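Local coordinates for phosphatase (Thermotoga maritima, PDB 1NF2), which probably acts as a magnesium-dependent phosphatase of the haloacid dehalogenase (HAD) family, at residues A[3-8]-A[261-266]; A[22-27]-A[250-255]; A[37-42]-A[58-63]; A[207-212]-A[223-228]. All blocks are in the same frame, centred on the assembly; numbering follows the deposited sequence.

Contact 1: residues A[3-8]-A[261-266]. With MG (magnesium ion), chain F.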
loop_
_atom_site.group_PDB
_atom_site.type_symbol
_atom_site.label_atom_id
_atom_site.label_comp_id
_atom_site.label_asym_id
_atom_site.label_seq_id
_atom_site.Cartn_x
_atom_site.Cartn_y
_atom_site.Cartn_z
ATOM N N ARG A 3 -3.018 -5.944 21.682
ATOM C CA ARG A 3 -3.151 -7.275 21.086
ATOM C C ARG A 3 -3.149 -7.266 19.559
ATOM O O ARG A 3 -3.203 -8.323 18.934
ATOM C CB ARG A 3 -4.444 -7.941 21.567
ATOM C CG ARG A 3 -4.566 -8.049 23.074
ATOM C CD ARG A 3 -5.864 -8.733 23.478
ATOM N NE ARG A 3 -5.956 -8.948 24.919
ATOM C CZ ARG A 3 -6.007 -7.974 25.823
ATOM N NH1 ARG A 3 -5.973 -6.709 25.435
ATOM N NH2 ARG A 3 -6.096 -8.265 27.115
ATOM N N VAL A 4 -3.084 -6.077 18.966
ATOM C CA VAL A 4 -3.092 -5.940 17.509
ATOM C C VAL A 4 -1.935 -5.032 17.109
ATOM O O VAL A 4 -1.814 -3.916 17.599
ATOM C CB VAL A 4 -4.437 -5.346 17.025
ATOM C CG1 VAL A 4 -4.445 -5.194 15.493
ATOM C CG2 VAL A 4 -5.576 -6.255 17.477
ATOM N N PHE A 5 -1.093 -5.528 16.215
ATOM C CA PHE A 5 0.098 -4.809 15.789
ATOM C C PHE A 5 0.121 -4.554 14.277
ATOM O O PHE A 5 0.263 -5.477 13.483
ATOM C CB PHE A 5 1.317 -5.624 16.242
ATOM C CG PHE A 5 1.325 -5.912 17.727
ATOM C CD1 PHE A 5 1.787 -4.957 18.636
ATOM C CD2 PHE A 5 0.799 -7.102 18.220
ATOM C CE1 PHE A 5 1.718 -5.179 20.014
ATOM C CE2 PHE A 5 0.724 -7.338 19.598
ATOM C CZ PHE A 5 1.183 -6.373 20.498
ATOM N N VAL A 6 -0.019 -3.291 13.893
ATOM C CA VAL A 6 -0.043 -2.922 12.478
ATOM C C VAL A 6 1.288 -2.318 12.023
ATOM O O VAL A 6 1.794 -1.379 12.628
ATOM C CB VAL A 6 -1.193 -1.926 12.209
ATOM C CG1 VAL A 6 -1.288 -1.629 10.707
ATOM C CG2 VAL A 6 -2.512 -2.518 12.724
ATOM N N PHE A 7 1.840 -2.851 10.941
ATOM C CA PHE A 7 3.129 -2.387 10.440
ATOM C C PHE A 7 3.128 -1.999 8.963
ATOM O O PHE A 7 2.693 -2.776 8.111
ATOM C CB PHE A 7 4.188 -3.491 10.587
ATOM C CG PHE A 7 4.302 -4.073 11.965
ATOM C CD1 PHE A 7 5.054 -3.434 12.948
ATOM C CD2 PHE A 7 3.692 -5.288 12.270
ATOM C CE1 PHE A 7 5.203 -4.001 14.222
ATOM C CE2 PHE A 7 3.834 -5.864 13.544
ATOM C CZ PHE A 7 4.592 -5.217 14.518
ATOM N N ASP A 8 3.623 -0.809 8.649
ATOM C CA ASP A 8 3.747 -0.427 7.247
ATOM C C ASP A 8 5.019 -1.195 6.875
ATOM O O ASP A 8 5.798 -1.564 7.765
ATOM C CB ASP A 8 3.981 1.083 7.107
ATOM C CG ASP A 8 4.021 1.550 5.648
ATOM O OD1 ASP A 8 4.145 2.774 5.414
ATOM O OD2 ASP A 8 3.930 0.708 4.733
ATOM N N ILE A 261 6.536 -2.440 24.724
ATOM C CA ILE A 261 5.091 -2.229 24.823
ATOM C C ILE A 261 4.340 -3.281 25.635
ATOM O O ILE A 261 4.629 -4.470 25.530
ATOM C CB ILE A 261 4.460 -2.098 23.404
ATOM C CG1 ILE A 261 2.978 -2.451 23.457
ATOM C CG2 ILE A 261 5.187 -2.978 22.419
ATOM C CD1 ILE A 261 2.314 -2.380 22.119
ATOM N N SER A 262 3.383 -2.831 26.452
ATOM C CA SER A 262 2.573 -3.732 27.282
ATOM C C SER A 262 1.712 -4.576 26.370
ATOM O O SER A 262 0.784 -4.074 25.725
ATOM C CB SER A 262 1.660 -2.956 28.228
ATOM O OG SER A 262 2.414 -2.165 29.119
ATOM N N THR A 263 1.995 -5.865 26.339
ATOM C CA THR A 263 1.267 -6.740 25.458
ATOM C C THR A 263 0.860 -8.070 26.051
ATOM O O THR A 263 1.544 -8.620 26.919
ATOM C CB THR A 263 2.101 -7.035 24.213
ATOM O OG1 THR A 263 1.520 -8.126 23.496
ATOM C CG2 THR A 263 3.512 -7.411 24.603
ATOM N N ASP A 264 -0.267 -8.580 25.570
ATOM C CA ASP A 264 -0.744 -9.883 25.986
ATOM C C ASP A 264 0.228 -10.810 25.269
ATOM O O ASP A 264 1.371 -10.428 25.028
ATOM C CB ASP A 264 -2.178 -10.111 25.497
ATOM C CG ASP A 264 -3.190 -10.084 26.626
ATOM O OD1 ASP A 264 -3.235 -9.079 27.364
ATOM O OD2 ASP A 264 -3.944 -11.068 26.771
ATOM N N CYS A 265 -0.228 -11.998 24.884
ATOM C CA CYS A 265 0.640 -12.969 24.216
ATOM C C CYS A 265 1.999 -13.039 24.926
ATOM O O CYS A 265 2.272 -12.248 25.830
ATOM C CB CYS A 265 0.822 -12.619 22.728
ATOM S SG CYS A 265 0.627 -10.874 22.241
ATOM N N LEU A 266 2.842 -13.991 24.542
ATOM C CA LEU A 266 4.107 -14.167 25.241
ATOM C C LEU A 266 3.884 -14.296 26.750
ATOM O O LEU A 266 4.840 -14.353 27.531
ATOM C CB LEU A 266 4.980 -12.932 24.970
ATOM C CG LEU A 266 5.064 -12.371 23.558
ATOM C CD1 LEU A 266 5.908 -11.097 23.556
ATOM C CD2 LEU A 266 5.652 -13.410 22.646
HETATM MG MG MG F . 6.018 3.586 3.975
#
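The side chain of Arg-3 reaches across the carboxylate of Asp-264, while the ring of Phe-5 meets Ile-261 and Thr-263 with its rim. Followed outward from CB, the arginine has CG anti to its carbonyl carbon (chi1 -56°), and the chain then stays extended as far as NE, which carries it obliquely across the aspartate. CG lies 4.0 Å from Asp-264 CB; NE comes next, 3.4 Å from Asp-264 CG. At the tip, NH2 stands 3.0 Å from Asp-264 OD1. The oxygen sits over a face of the guanidinium, well out of its plane, so the salt bridge works through charge with no N-H aimed at it; the two planes are 45° apart. Asp-264 is poorly ordered, consistent with a loose electrostatic hold at a partly exposed site.

Deeper in, the Phe-5 ring is touched at its edge. Ile-261 CD1 lies in the ring plane, 3.6 Å from CE1, and Thr-263 OG1 comes 3.5 Å from CZ. That hydroxyl donates to Asp-264 O over 2.8 Å, meeting the carbonyl from above its plane. Cys-265 SG lies farther along the rim and forms a disulfide with Cys-35, tying the C-terminal tail to the segment that enters strand 36-40. Leu-31 and Leu-258 also pack on Phe-5.

At the far end of strand 4-8, Asp-8 OD1 binds the magnesium ion at 2.5 Å; Asp-10 and Asp-214 complete the metal site. The tail packs at the start of a central parallel strand; that strand, ending in a metal-binding aspartate, is characteristic of the HAD Rossmann-like core.

Contact 2: residues A[22-27]-A[250-255]. With SO4 (sulfate ion), chain E.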
loop_
_atom_site.group_PDB
_atom_site.type_symbol
_atom_site.label_atom_id
_atom_site.label_comp_id
_atom_site.label_asym_id
_atom_site.label_seq_id
_atom_site.Cartn_x
_atom_site.Cartn_y
_atom_site.Cartn_z
ATOM N N GLU A 22 16.638 -9.644 11.300
ATOM C CA GLU A 22 16.307 -10.844 12.065
ATOM C C GLU A 22 15.673 -10.454 13.394
ATOM O O GLU A 22 14.754 -11.119 13.878
ATOM C CB GLU A 22 17.567 -11.681 12.334
ATOM C CG GLU A 22 17.969 -12.598 11.204
ATOM C CD GLU A 22 16.961 -13.703 10.966
ATOM O OE1 GLU A 22 16.526 -14.331 11.954
ATOM O OE2 GLU A 22 16.612 -13.955 9.793
ATOM N N LYS A 23 16.165 -9.377 13.992
ATOM C CA LYS A 23 15.608 -8.944 15.265
ATOM C C LYS A 23 14.101 -8.672 15.114
ATOM O O LYS A 23 13.286 -9.198 15.887
ATOM C CB LYS A 23 16.337 -7.697 15.774
ATOM C CG LYS A 23 15.858 -7.220 17.141
ATOM C CD LYS A 23 16.500 -5.901 17.560
ATOM C CE LYS A 23 17.894 -6.086 18.126
ATOM N NZ LYS A 23 18.797 -6.798 17.185
ATOM N N ASP A 24 13.728 -7.874 14.111
ATOM C CA ASP A 24 12.313 -7.557 13.890
ATOM C C ASP A 24 11.533 -8.812 13.537
ATOM O O ASP A 24 10.403 -9.000 13.992
ATOM C CB ASP A 24 12.128 -6.526 12.763
ATOM C CG ASP A 24 12.603 -5.133 13.149
ATOM O OD1 ASP A 24 12.731 -4.836 14.361
ATOM O OD2 ASP A 24 12.839 -4.325 12.224
ATOM N N ARG A 25 12.131 -9.673 12.720
ATOM C CA ARG A 25 11.463 -10.910 12.339
ATOM C C ARG A 25 11.141 -11.736 13.577
ATOM O O ARG A 25 9.998 -12.145 13.773
ATOM C CB ARG A 25 12.335 -11.742 11.398
ATOM C CG ARG A 25 11.648 -13.006 10.902
ATOM C CD ARG A 25 12.610 -13.933 10.169
ATOM N NE ARG A 25 13.617 -14.501 11.062
ATOM C CZ ARG A 25 13.389 -15.480 11.937
ATOM N NH1 ARG A 25 12.181 -16.021 12.045
ATOM N NH2 ARG A 25 14.373 -15.914 12.710
ATOM N N ARG A 26 12.143 -11.984 14.419
ATOM C CA ARG A 26 11.904 -12.785 15.618
ATOM C C ARG A 26 10.850 -12.201 16.560
ATOM O O ARG A 26 10.057 -12.941 17.140
ATOM C CB ARG A 26 13.212 -13.034 16.375
ATOM C CG ARG A 26 13.984 -14.230 15.843
ATOM C CD ARG A 26 15.127 -14.604 16.769
ATOM N NE ARG A 26 16.408 -14.073 16.319
ATOM C CZ ARG A 26 17.254 -14.721 15.522
ATOM N NH1 ARG A 26 16.960 -15.939 15.081
ATOM N NH2 ARG A 26 18.396 -14.149 15.169
ATOM N N ASN A 27 10.827 -10.882 16.709
ATOM C CA ASN A 27 9.836 -10.268 17.584
ATOM C C ASN A 27 8.431 -10.424 17.030
ATOM O O ASN A 27 7.480 -10.631 17.788
ATOM C CB ASN A 27 10.154 -8.794 17.812
ATOM C CG ASN A 27 11.223 -8.593 18.863
ATOM O OD1 ASN A 27 11.113 -9.118 19.971
ATOM N ND2 ASN A 27 12.262 -7.832 18.526
ATOM N N ASN A 250 16.313 1.279 9.183
ATOM C CA ASN A 250 17.569 0.635 8.799
ATOM C C ASN A 250 18.168 -0.070 9.997
ATOM O O ASN A 250 19.015 -0.954 9.867
ATOM C CB ASN A 250 18.542 1.670 8.254
ATOM C CG ASN A 250 18.149 2.145 6.880
ATOM O OD1 ASN A 250 18.307 3.319 6.543
ATOM N ND2 ASN A 250 17.636 1.227 6.069
ATOM N N ASP A 251 17.740 0.344 11.178
ATOM C CA ASP A 251 18.185 -0.306 12.385
ATOM C C ASP A 251 17.032 -1.275 12.546
ATOM O O ASP A 251 16.588 -1.905 11.577
ATOM C CB ASP A 251 18.214 0.678 13.550
ATOM C CG ASP A 251 18.951 1.954 13.208
ATOM O OD1 ASP A 251 20.137 1.872 12.818
ATOM O OD2 ASP A 251 18.343 3.041 13.323
ATOM N N SER A 252 16.533 -1.394 13.757
ATOM C CA SER A 252 15.399 -2.262 13.988
ATOM C C SER A 252 14.533 -1.396 14.873
ATOM O O SER A 252 14.241 -1.739 16.020
ATOM C CB SER A 252 15.833 -3.547 14.697
ATOM O OG SER A 252 16.618 -4.347 13.829
ATOM N N GLY A 253 14.170 -0.238 14.314
ATOM C CA GLY A 253 13.351 0.724 15.022
ATOM C C GLY A 253 12.099 0.091 15.579
ATOM O O GLY A 253 11.662 0.439 16.679
ATOM N N VAL A 254 11.524 -0.839 14.824
ATOM C CA VAL A 254 10.315 -1.530 15.250
ATOM C C VAL A 254 10.550 -2.316 16.540
ATOM O O VAL A 254 9.804 -2.160 17.511
ATOM C CB VAL A 254 9.818 -2.501 14.161
ATOM C CG1 VAL A 254 8.609 -3.278 14.666
ATOM C CG2 VAL A 254 9.460 -1.723 12.903
ATOM N N SER A 255 11.583 -3.159 16.544
ATOM C CA SER A 255 11.918 -3.965 17.719
ATOM C C SER A 255 12.180 -3.100 18.942
ATOM O O SER A 255 11.726 -3.406 20.038
ATOM C CB SER A 255 13.172 -4.814 17.463
ATOM O OG SER A 255 12.910 -5.906 16.602
HETATM S S SO4 E . 15.090 -18.843 15.174
HETATM O O1 SO4 E . 14.124 -19.960 15.162
HETATM O O2 SO4 E . 15.275 -18.350 13.798
HETATM O O3 SO4 E . 14.578 -17.752 16.027
HETATM O O4 SO4 E . 16.386 -19.310 15.702
HETATM O O HOH W 1 12.311 -1.525 11.880
#
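A single carboxylate oxygen, Asp-24 OD1, takes both the backbone N-H and the hydroxyl of Ser-255, a residue in the first turn of helix 253-258. The hydroxyl bond is very short, 2.5 Å from Ser-255 OG to Asp-24 OD1, whereas Ser-255 N stands 3.0 Å from the same oxygen and reaches it on the syn side, 34° out of the carboxylate plane. Asp-24 has CG anti to its carbonyl carbon (chi1 -70°), a setting that swings the carboxylate from helix 22-31 across to the neighbouring helix start. Its other oxygen, OD2, accepts from a water that in turn accepts from Val-254 N, so both carboxylate oxygens serve N-H groups of the same helix end.

The chain of bonds continues through Ser-255 OG, which donates to the aspartate and accepts from Asn-27 ND2 at 2.8 Å, nearly in the amide plane; that nitrogen also bonds Glu-259. Carbon atoms fill in around this chain: Lys-23 CD lies 3.5 Å from Ser-255 CB, and Ser-252 CB approaches Asp-24 OD1. The hydroxyl of Ser-252 bonds that of Ser-21.

On another part of helix 22-31, Arg-25 grips Glu-22 OE1 side-on with NE and NH2. Arg-25 and Arg-26 both bond a sulfate, probably from the crystallisation liquor.

Without the carboxylate, as with an alanine here, Ser-255 N and OG would probably lose their shared acceptor and the bridging water one of its mates. With N-H groups of a helix N-terminus directed at it, directly and through water, the buried carboxylate is likely to be stabilised in its charged form.

Contact 3: residues A[37-42]-A[58-63]. With SO4 (sulfate ion), chain D.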
loop_
_atom_site.group_PDB
_atom_site.type_symbol
_atom_site.label_atom_id
_atom_site.label_comp_id
_atom_site.label_asym_id
_atom_site.label_seq_id
_atom_site.Cartn_x
_atom_site.Cartn_y
_atom_site.Cartn_z
ATOM N N VAL A 37 -1.227 -9.831 13.962
ATOM C CA VAL A 37 -0.264 -9.001 13.260
ATOM C C VAL A 37 -0.851 -8.579 11.908
ATOM O O VAL A 37 -1.405 -9.409 11.183
ATOM C CB VAL A 37 1.060 -9.763 13.056
ATOM C CG1 VAL A 37 2.019 -8.945 12.209
ATOM C CG2 VAL A 37 1.684 -10.058 14.415
ATOM N N VAL A 38 -0.735 -7.290 11.580
ATOM C CA VAL A 38 -1.265 -6.744 10.323
ATOM C C VAL A 38 -0.217 -5.971 9.510
ATOM O O VAL A 38 0.497 -5.126 10.039
ATOM C CB VAL A 38 -2.458 -5.783 10.594
ATOM C CG1 VAL A 38 -3.032 -5.249 9.277
ATOM C CG2 VAL A 38 -3.539 -6.507 11.382
ATOM N N PHE A 39 -0.127 -6.277 8.222
ATOM C CA PHE A 39 0.805 -5.599 7.330
ATOM C C PHE A 39 -0.000 -4.675 6.411
ATOM O O PHE A 39 -0.982 -5.099 5.799
ATOM C CB PHE A 39 1.585 -6.620 6.496
ATOM C CG PHE A 39 2.517 -7.483 7.308
ATOM C CD1 PHE A 39 2.031 -8.535 8.071
ATOM C CD2 PHE A 39 3.879 -7.220 7.333
ATOM C CE1 PHE A 39 2.893 -9.313 8.849
ATOM C CE2 PHE A 39 4.747 -7.992 8.108
ATOM C CZ PHE A 39 4.256 -9.036 8.865
ATOM N N ALA A 40 0.410 -3.417 6.319
ATOM C CA ALA A 40 -0.291 -2.446 5.487
ATOM C C ALA A 40 0.687 -1.774 4.538
ATOM O O ALA A 40 1.574 -1.041 4.965
ATOM C CB ALA A 40 -0.973 -1.408 6.368
ATOM N N SER A 41 0.508 -2.005 3.246
ATOM C CA SER A 41 1.415 -1.448 2.253
ATOM C C SER A 41 0.732 -0.802 1.051
ATOM O O SER A 41 -0.461 -1.005 0.811
ATOM C CB SER A 41 2.342 -2.554 1.746
ATOM O OG SER A 41 3.250 -2.055 0.784
ATOM N N GLY A 42 1.512 -0.030 0.297
ATOM C CA GLY A 42 0.997 0.602 -0.902
ATOM C C GLY A 42 1.280 -0.311 -2.083
ATOM O O GLY A 42 0.784 -0.091 -3.190
ATOM N N ARG A 58 3.823 -18.002 6.203
ATOM C CA ARG A 58 2.376 -17.841 6.312
ATOM C C ARG A 58 1.928 -16.445 5.880
ATOM O O ARG A 58 2.742 -15.598 5.537
ATOM C CB ARG A 58 1.941 -18.065 7.759
ATOM C CG ARG A 58 2.653 -17.148 8.734
ATOM C CD ARG A 58 1.927 -17.056 10.067
ATOM N NE ARG A 58 0.618 -16.421 9.924
ATOM C CZ ARG A 58 -0.168 -16.079 10.942
ATOM N NH1 ARG A 58 0.223 -16.306 12.189
ATOM N NH2 ARG A 58 -1.347 -15.509 10.712
ATOM N N THR A 59 0.621 -16.210 5.905
ATOM C CA THR A 59 0.090 -14.903 5.551
ATOM C C THR A 59 -0.654 -14.355 6.761
ATOM O O THR A 59 -1.033 -15.105 7.663
ATOM C CB THR A 59 -0.867 -14.972 4.328
ATOM O OG1 THR A 59 -1.980 -15.831 4.621
ATOM C CG2 THR A 59 -0.118 -15.501 3.104
ATOM N N PHE A 60 -0.853 -13.043 6.778
ATOM C CA PHE A 60 -1.532 -12.379 7.884
ATOM C C PHE A 60 -2.599 -11.448 7.328
ATOM O O PHE A 60 -2.679 -11.239 6.112
ATOM C CB PHE A 60 -0.535 -11.514 8.666
ATOM C CG PHE A 60 0.629 -12.272 9.236
ATOM C CD1 PHE A 60 0.633 -12.666 10.569
ATOM C CD2 PHE A 60 1.726 -12.582 8.444
ATOM C CE1 PHE A 60 1.716 -13.359 11.107
ATOM C CE2 PHE A 60 2.814 -13.275 8.971
ATOM C CZ PHE A 60 2.808 -13.662 10.304
ATOM N N PRO A 61 -3.456 -10.900 8.210
ATOM C CA PRO A 61 -4.477 -9.977 7.715
ATOM C C PRO A 61 -3.631 -8.915 7.004
ATOM O O PRO A 61 -2.625 -8.456 7.548
ATOM C CB PRO A 61 -5.119 -9.467 9.003
ATOM C CG PRO A 61 -5.090 -10.701 9.878
ATOM C CD PRO A 61 -3.695 -11.252 9.623
ATOM N N THR A 62 -4.015 -8.536 5.794
ATOM C CA THR A 62 -3.214 -7.588 5.044
ATOM C C THR A 62 -3.956 -6.437 4.359
ATOM O O THR A 62 -5.057 -6.612 3.828
ATOM C CB THR A 62 -2.385 -8.360 3.981
ATOM O OG1 THR A 62 -1.490 -9.263 4.647
ATOM C CG2 THR A 62 -1.587 -7.409 3.097
ATOM N N ILE A 63 -3.338 -5.259 4.392
ATOM C CA ILE A 63 -3.873 -4.074 3.734
ATOM C C ILE A 63 -2.869 -3.786 2.619
ATOM O O ILE A 63 -1.685 -3.556 2.879
ATOM C CB ILE A 63 -3.964 -2.858 4.697
ATOM C CG1 ILE A 63 -4.975 -3.151 5.814
ATOM C CG2 ILE A 63 -4.405 -1.606 3.928
ATOM C CD1 ILE A 63 -5.123 -2.034 6.819
HETATM S S SO4 D . 3.812 2.998 1.227
HETATM O O1 SO4 D . 3.611 1.616 1.662
HETATM O O2 SO4 D . 3.470 3.099 -0.196
HETATM O O3 SO4 D . 2.944 3.867 2.036
HETATM O O4 SO4 D . 5.213 3.404 1.383
#
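Ile-63 N donates to Phe-39 O over 2.7 Å in an almost straight bond, 178° at the hydrogen. It belongs to the parallel pairing of strands 36-40 and 62-64, which helix 45-55 connects in a beta-alpha-beta unit of the HAD core. Ser-41 N returns an equally short bond to Ile-63 O, whereas Phe-39 N reaches Pro-61 O only weakly, at 3.4 Å, where the pairing begins.

Side chains continue the register. Ala-40 CB lies 3.7 Å from Ile-63 CB on the face that helix 191-202 covers through Ala-194 and Leu-195. On the other face, Phe-39 has CG anti to its carbonyl carbon (chi1 -67°), which brings CE1 over one face of the Phe-60 ring, 3.5 Å from CD2, with the planes 47° apart. Val-37 CB touches the same ring at CD1. The guanidinium of Arg-58 also lies against Phe-60, with CE1 over its centre, and is held by NE and NH2 both donating to Thr-59 O. Phe-56 meets Phe-60 edge-to-face.

A serine in place of Phe-60 would probably open a gap beside Val-37 and Phe-39 and leave the Arg-58 guanidinium without its aromatic partner.

At the end of the pairing, near the metal site, Ser-41 OG bonds Arg-43 N. The sulfate there is bonded by Lys-191 NZ and by the next residue, Gly-42, which donates its N-H to sulfate O1 at 3.0 Å.

Contact 4: residues A[207-212]-A[223-228]; sequences EEIVVF and EEAGLR
Val-210 and Leu-227 lie side by side and point the same way in the parallel pairing of strands 209-213 and 227-230, the two strands that helix 216-222 links as a beta-alpha-beta unit of the HAD core. Leu-227 has its CG anti to the backbone N (chi1 -179°), which brings CD2 to 3.8 Å from Val-210 CG1, and its CB lies about equally far from both methyls of the valine. Tyr-2 touches both residues, so the N-terminus adds to this face.

Packing is closest on the other face, where Ala-225 sends its methyl between strand residues: CB stands 3.6 Å from Val-211 CG1 and 3.7 Å from CG2, and it also meets Ile-209 CG2 and the Ile-209 carbonyl oxygen. Leu-195 of helix 191-202 and Phe-222 close over Val-211, so Val-211 is buried. Farther along, the Arg-228 side chain reaches Val-211 with its aliphatic CG, while its NE bonds Ala-241 O.

Just ahead of the strands the backbones draw close, with Glu-207 CA and Gly-226 CA 4.3 Å apart, tight for any CB on the glycine. The loose, solvent side is formed by the charged side chains here, whose carboxylates turn outward, Glu-207 to Lys-205 and Glu-224 to Arg-199.

Backbone bonds join the two regions. Val-211 N donates to Leu-227 O at 3.2 Å, and Ile-209 O is gripped twice: Leu-227 N approaches at 3.1 Å in the carbonyl plane, and Gly-226 N at 2.9 Å is tilted 22° from it.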
loop_
_atom_site.group_PDB
_atom_site.type_symbol
_atom_site.label_atom_id
_atom_site.label_comp_id
_atom_site.label_asym_id
_atom_site.label_seq_id
_atom_site.Cartn_x
_atom_site.Cartn_y
_atom_site.Cartn_z
ATOM N N GLU A 207 -8.171 0.802 21.524
ATOM C CA GLU A 207 -7.245 0.745 22.657
ATOM C C GLU A 207 -6.205 -0.366 22.654
ATOM O O GLU A 207 -5.178 -0.248 23.310
ATOM C CB GLU A 207 -8.014 0.670 23.981
ATOM C CG GLU A 207 -8.386 2.015 24.574
ATOM C CD GLU A 207 -8.741 1.918 26.056
ATOM O OE1 GLU A 207 -9.666 1.148 26.398
ATOM O OE2 GLU A 207 -8.093 2.610 26.876
ATOM N N GLU A 208 -6.472 -1.442 21.930
ATOM C CA GLU A 208 -5.549 -2.566 21.877
ATOM C C GLU A 208 -4.731 -2.619 20.583
ATOM O O GLU A 208 -4.068 -3.619 20.304
ATOM C CB GLU A 208 -6.336 -3.866 22.037
ATOM C CG GLU A 208 -7.599 -3.895 21.205
ATOM C CD GLU A 208 -8.273 -5.252 21.194
ATOM O OE1 GLU A 208 -8.261 -5.936 22.241
ATOM O OE2 GLU A 208 -8.824 -5.630 20.137
ATOM N N ILE A 209 -4.759 -1.538 19.811
ATOM C CA ILE A 209 -4.048 -1.486 18.535
ATOM C C ILE A 209 -2.864 -0.532 18.502
ATOM O O ILE A 209 -2.966 0.603 18.955
ATOM C CB ILE A 209 -4.995 -1.059 17.395
ATOM C CG1 ILE A 209 -6.215 -1.985 17.351
ATOM C CG2 ILE A 209 -4.262 -1.104 16.064
ATOM C CD1 ILE A 209 -7.207 -1.639 16.260
ATOM N N VAL A 210 -1.746 -1.006 17.956
ATOM C CA VAL A 210 -0.549 -0.184 17.801
ATOM C C VAL A 210 -0.224 -0.142 16.303
ATOM O O VAL A 210 -0.350 -1.156 15.621
ATOM C CB VAL A 210 0.684 -0.799 18.510
ATOM C CG1 VAL A 210 1.842 0.196 18.502
ATOM C CG2 VAL A 210 0.334 -1.184 19.912
ATOM N N VAL A 211 0.184 1.021 15.798
ATOM C CA VAL A 211 0.552 1.146 14.386
ATOM C C VAL A 211 1.934 1.781 14.267
ATOM O O VAL A 211 2.258 2.729 14.984
ATOM C CB VAL A 211 -0.460 2.025 13.578
ATOM C CG1 VAL A 211 -1.824 1.369 13.562
ATOM C CG2 VAL A 211 -0.570 3.394 14.191
ATOM N N PHE A 212 2.756 1.222 13.385
ATOM C CA PHE A 212 4.093 1.747 13.121
ATOM C C PHE A 212 4.044 2.292 11.697
ATOM O O PHE A 212 3.591 1.598 10.787
ATOM C CB PHE A 212 5.154 0.631 13.184
ATOM C CG PHE A 212 5.425 0.104 14.572
ATOM C CD1 PHE A 212 6.574 0.478 15.258
ATOM C CD2 PHE A 212 4.554 -0.786 15.172
ATOM C CE1 PHE A 212 6.853 -0.032 16.529
ATOM C CE2 PHE A 212 4.820 -1.302 16.446
ATOM C CZ PHE A 212 5.976 -0.921 17.120
ATOM N N GLU A 223 -5.263 7.504 13.276
ATOM C CA GLU A 223 -6.568 7.862 13.818
ATOM C C GLU A 223 -7.339 6.640 14.290
ATOM O O GLU A 223 -8.275 6.753 15.078
ATOM C CB GLU A 223 -7.386 8.606 12.759
ATOM C CG GLU A 223 -6.562 9.533 11.868
ATOM C CD GLU A 223 -5.765 10.567 12.648
ATOM O OE1 GLU A 223 -4.995 11.319 12.013
ATOM O OE2 GLU A 223 -5.905 10.633 13.889
ATOM N N GLU A 224 -6.940 5.472 13.807
ATOM C CA GLU A 224 -7.596 4.222 14.169
ATOM C C GLU A 224 -6.830 3.373 15.193
ATOM O O GLU A 224 -7.169 2.207 15.408
ATOM C CB GLU A 224 -7.815 3.387 12.910
ATOM C CG GLU A 224 -8.573 4.108 11.806
ATOM C CD GLU A 224 -9.922 4.623 12.275
ATOM O OE1 GLU A 224 -10.666 3.845 12.901
ATOM O OE2 GLU A 224 -10.237 5.802 12.014
ATOM N N ALA A 225 -5.807 3.936 15.829
ATOM C CA ALA A 225 -5.023 3.158 16.791
ATOM C C ALA A 225 -4.910 3.779 18.178
ATOM O O ALA A 225 -5.017 4.997 18.340
ATOM C CB ALA A 225 -3.624 2.911 16.228
ATOM N N GLY A 226 -4.686 2.927 19.175
ATOM C CA GLY A 226 -4.535 3.401 20.543
ATOM C C GLY A 226 -3.119 3.885 20.830
ATOM O O GLY A 226 -2.925 4.741 21.681
ATOM N N LEU A 227 -2.127 3.335 20.130
ATOM C CA LEU A 227 -0.729 3.747 20.325
ATOM C C LEU A 227 -0.103 4.055 18.964
ATOM O O LEU A 227 -0.235 3.264 18.034
ATOM C CB LEU A 227 0.068 2.640 21.027
ATOM C CG LEU A 227 1.542 2.963 21.321
ATOM C CD1 LEU A 227 1.625 4.183 22.218
ATOM C CD2 LEU A 227 2.219 1.766 21.987
ATOM N N ARG A 228 0.576 5.196 18.852
ATOM C CA ARG A 228 1.179 5.596 17.573
ATOM C C ARG A 228 2.708 5.746 17.583
ATOM O O ARG A 228 3.262 6.581 18.295
ATOM C CB ARG A 228 0.530 6.902 17.101
ATOM C CG ARG A 228 -0.991 6.799 16.992
ATOM C CD ARG A 228 -1.623 8.111 16.575
ATOM N NE ARG A 228 -1.559 9.118 17.625
ATOM C CZ ARG A 228 -2.340 9.124 18.699
ATOM N NH1 ARG A 228 -3.252 8.173 18.861
ATOM N NH2 ARG A 228 -2.203 10.080 19.614
#

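Contacts 1, 3 and 4 share one sheet, with strand 4-8 at its middle. On one flank Phe-7 N lies 2.8 Å from Val-38 O of contact 3; on the other Val-6 N lies 2.8 Å from Val-210 O of contact 4. Contacts 3 and 4 do not touch, their centres being about 15 Å apart. Contact 2 packs on the sheet through Val-254, whose CG1 is 3.5 Å from Phe-7 CE1 of contact 1. Only contact 1 holds a magnesium ligand, Asp-8. The side chain of Ser-41 in contact 3 is about 7 Å from the magnesium ion. The side chain of Val-254 is about 11 Å from the magnesium ion, and the side chain of Val-211 is about 12 Å from it.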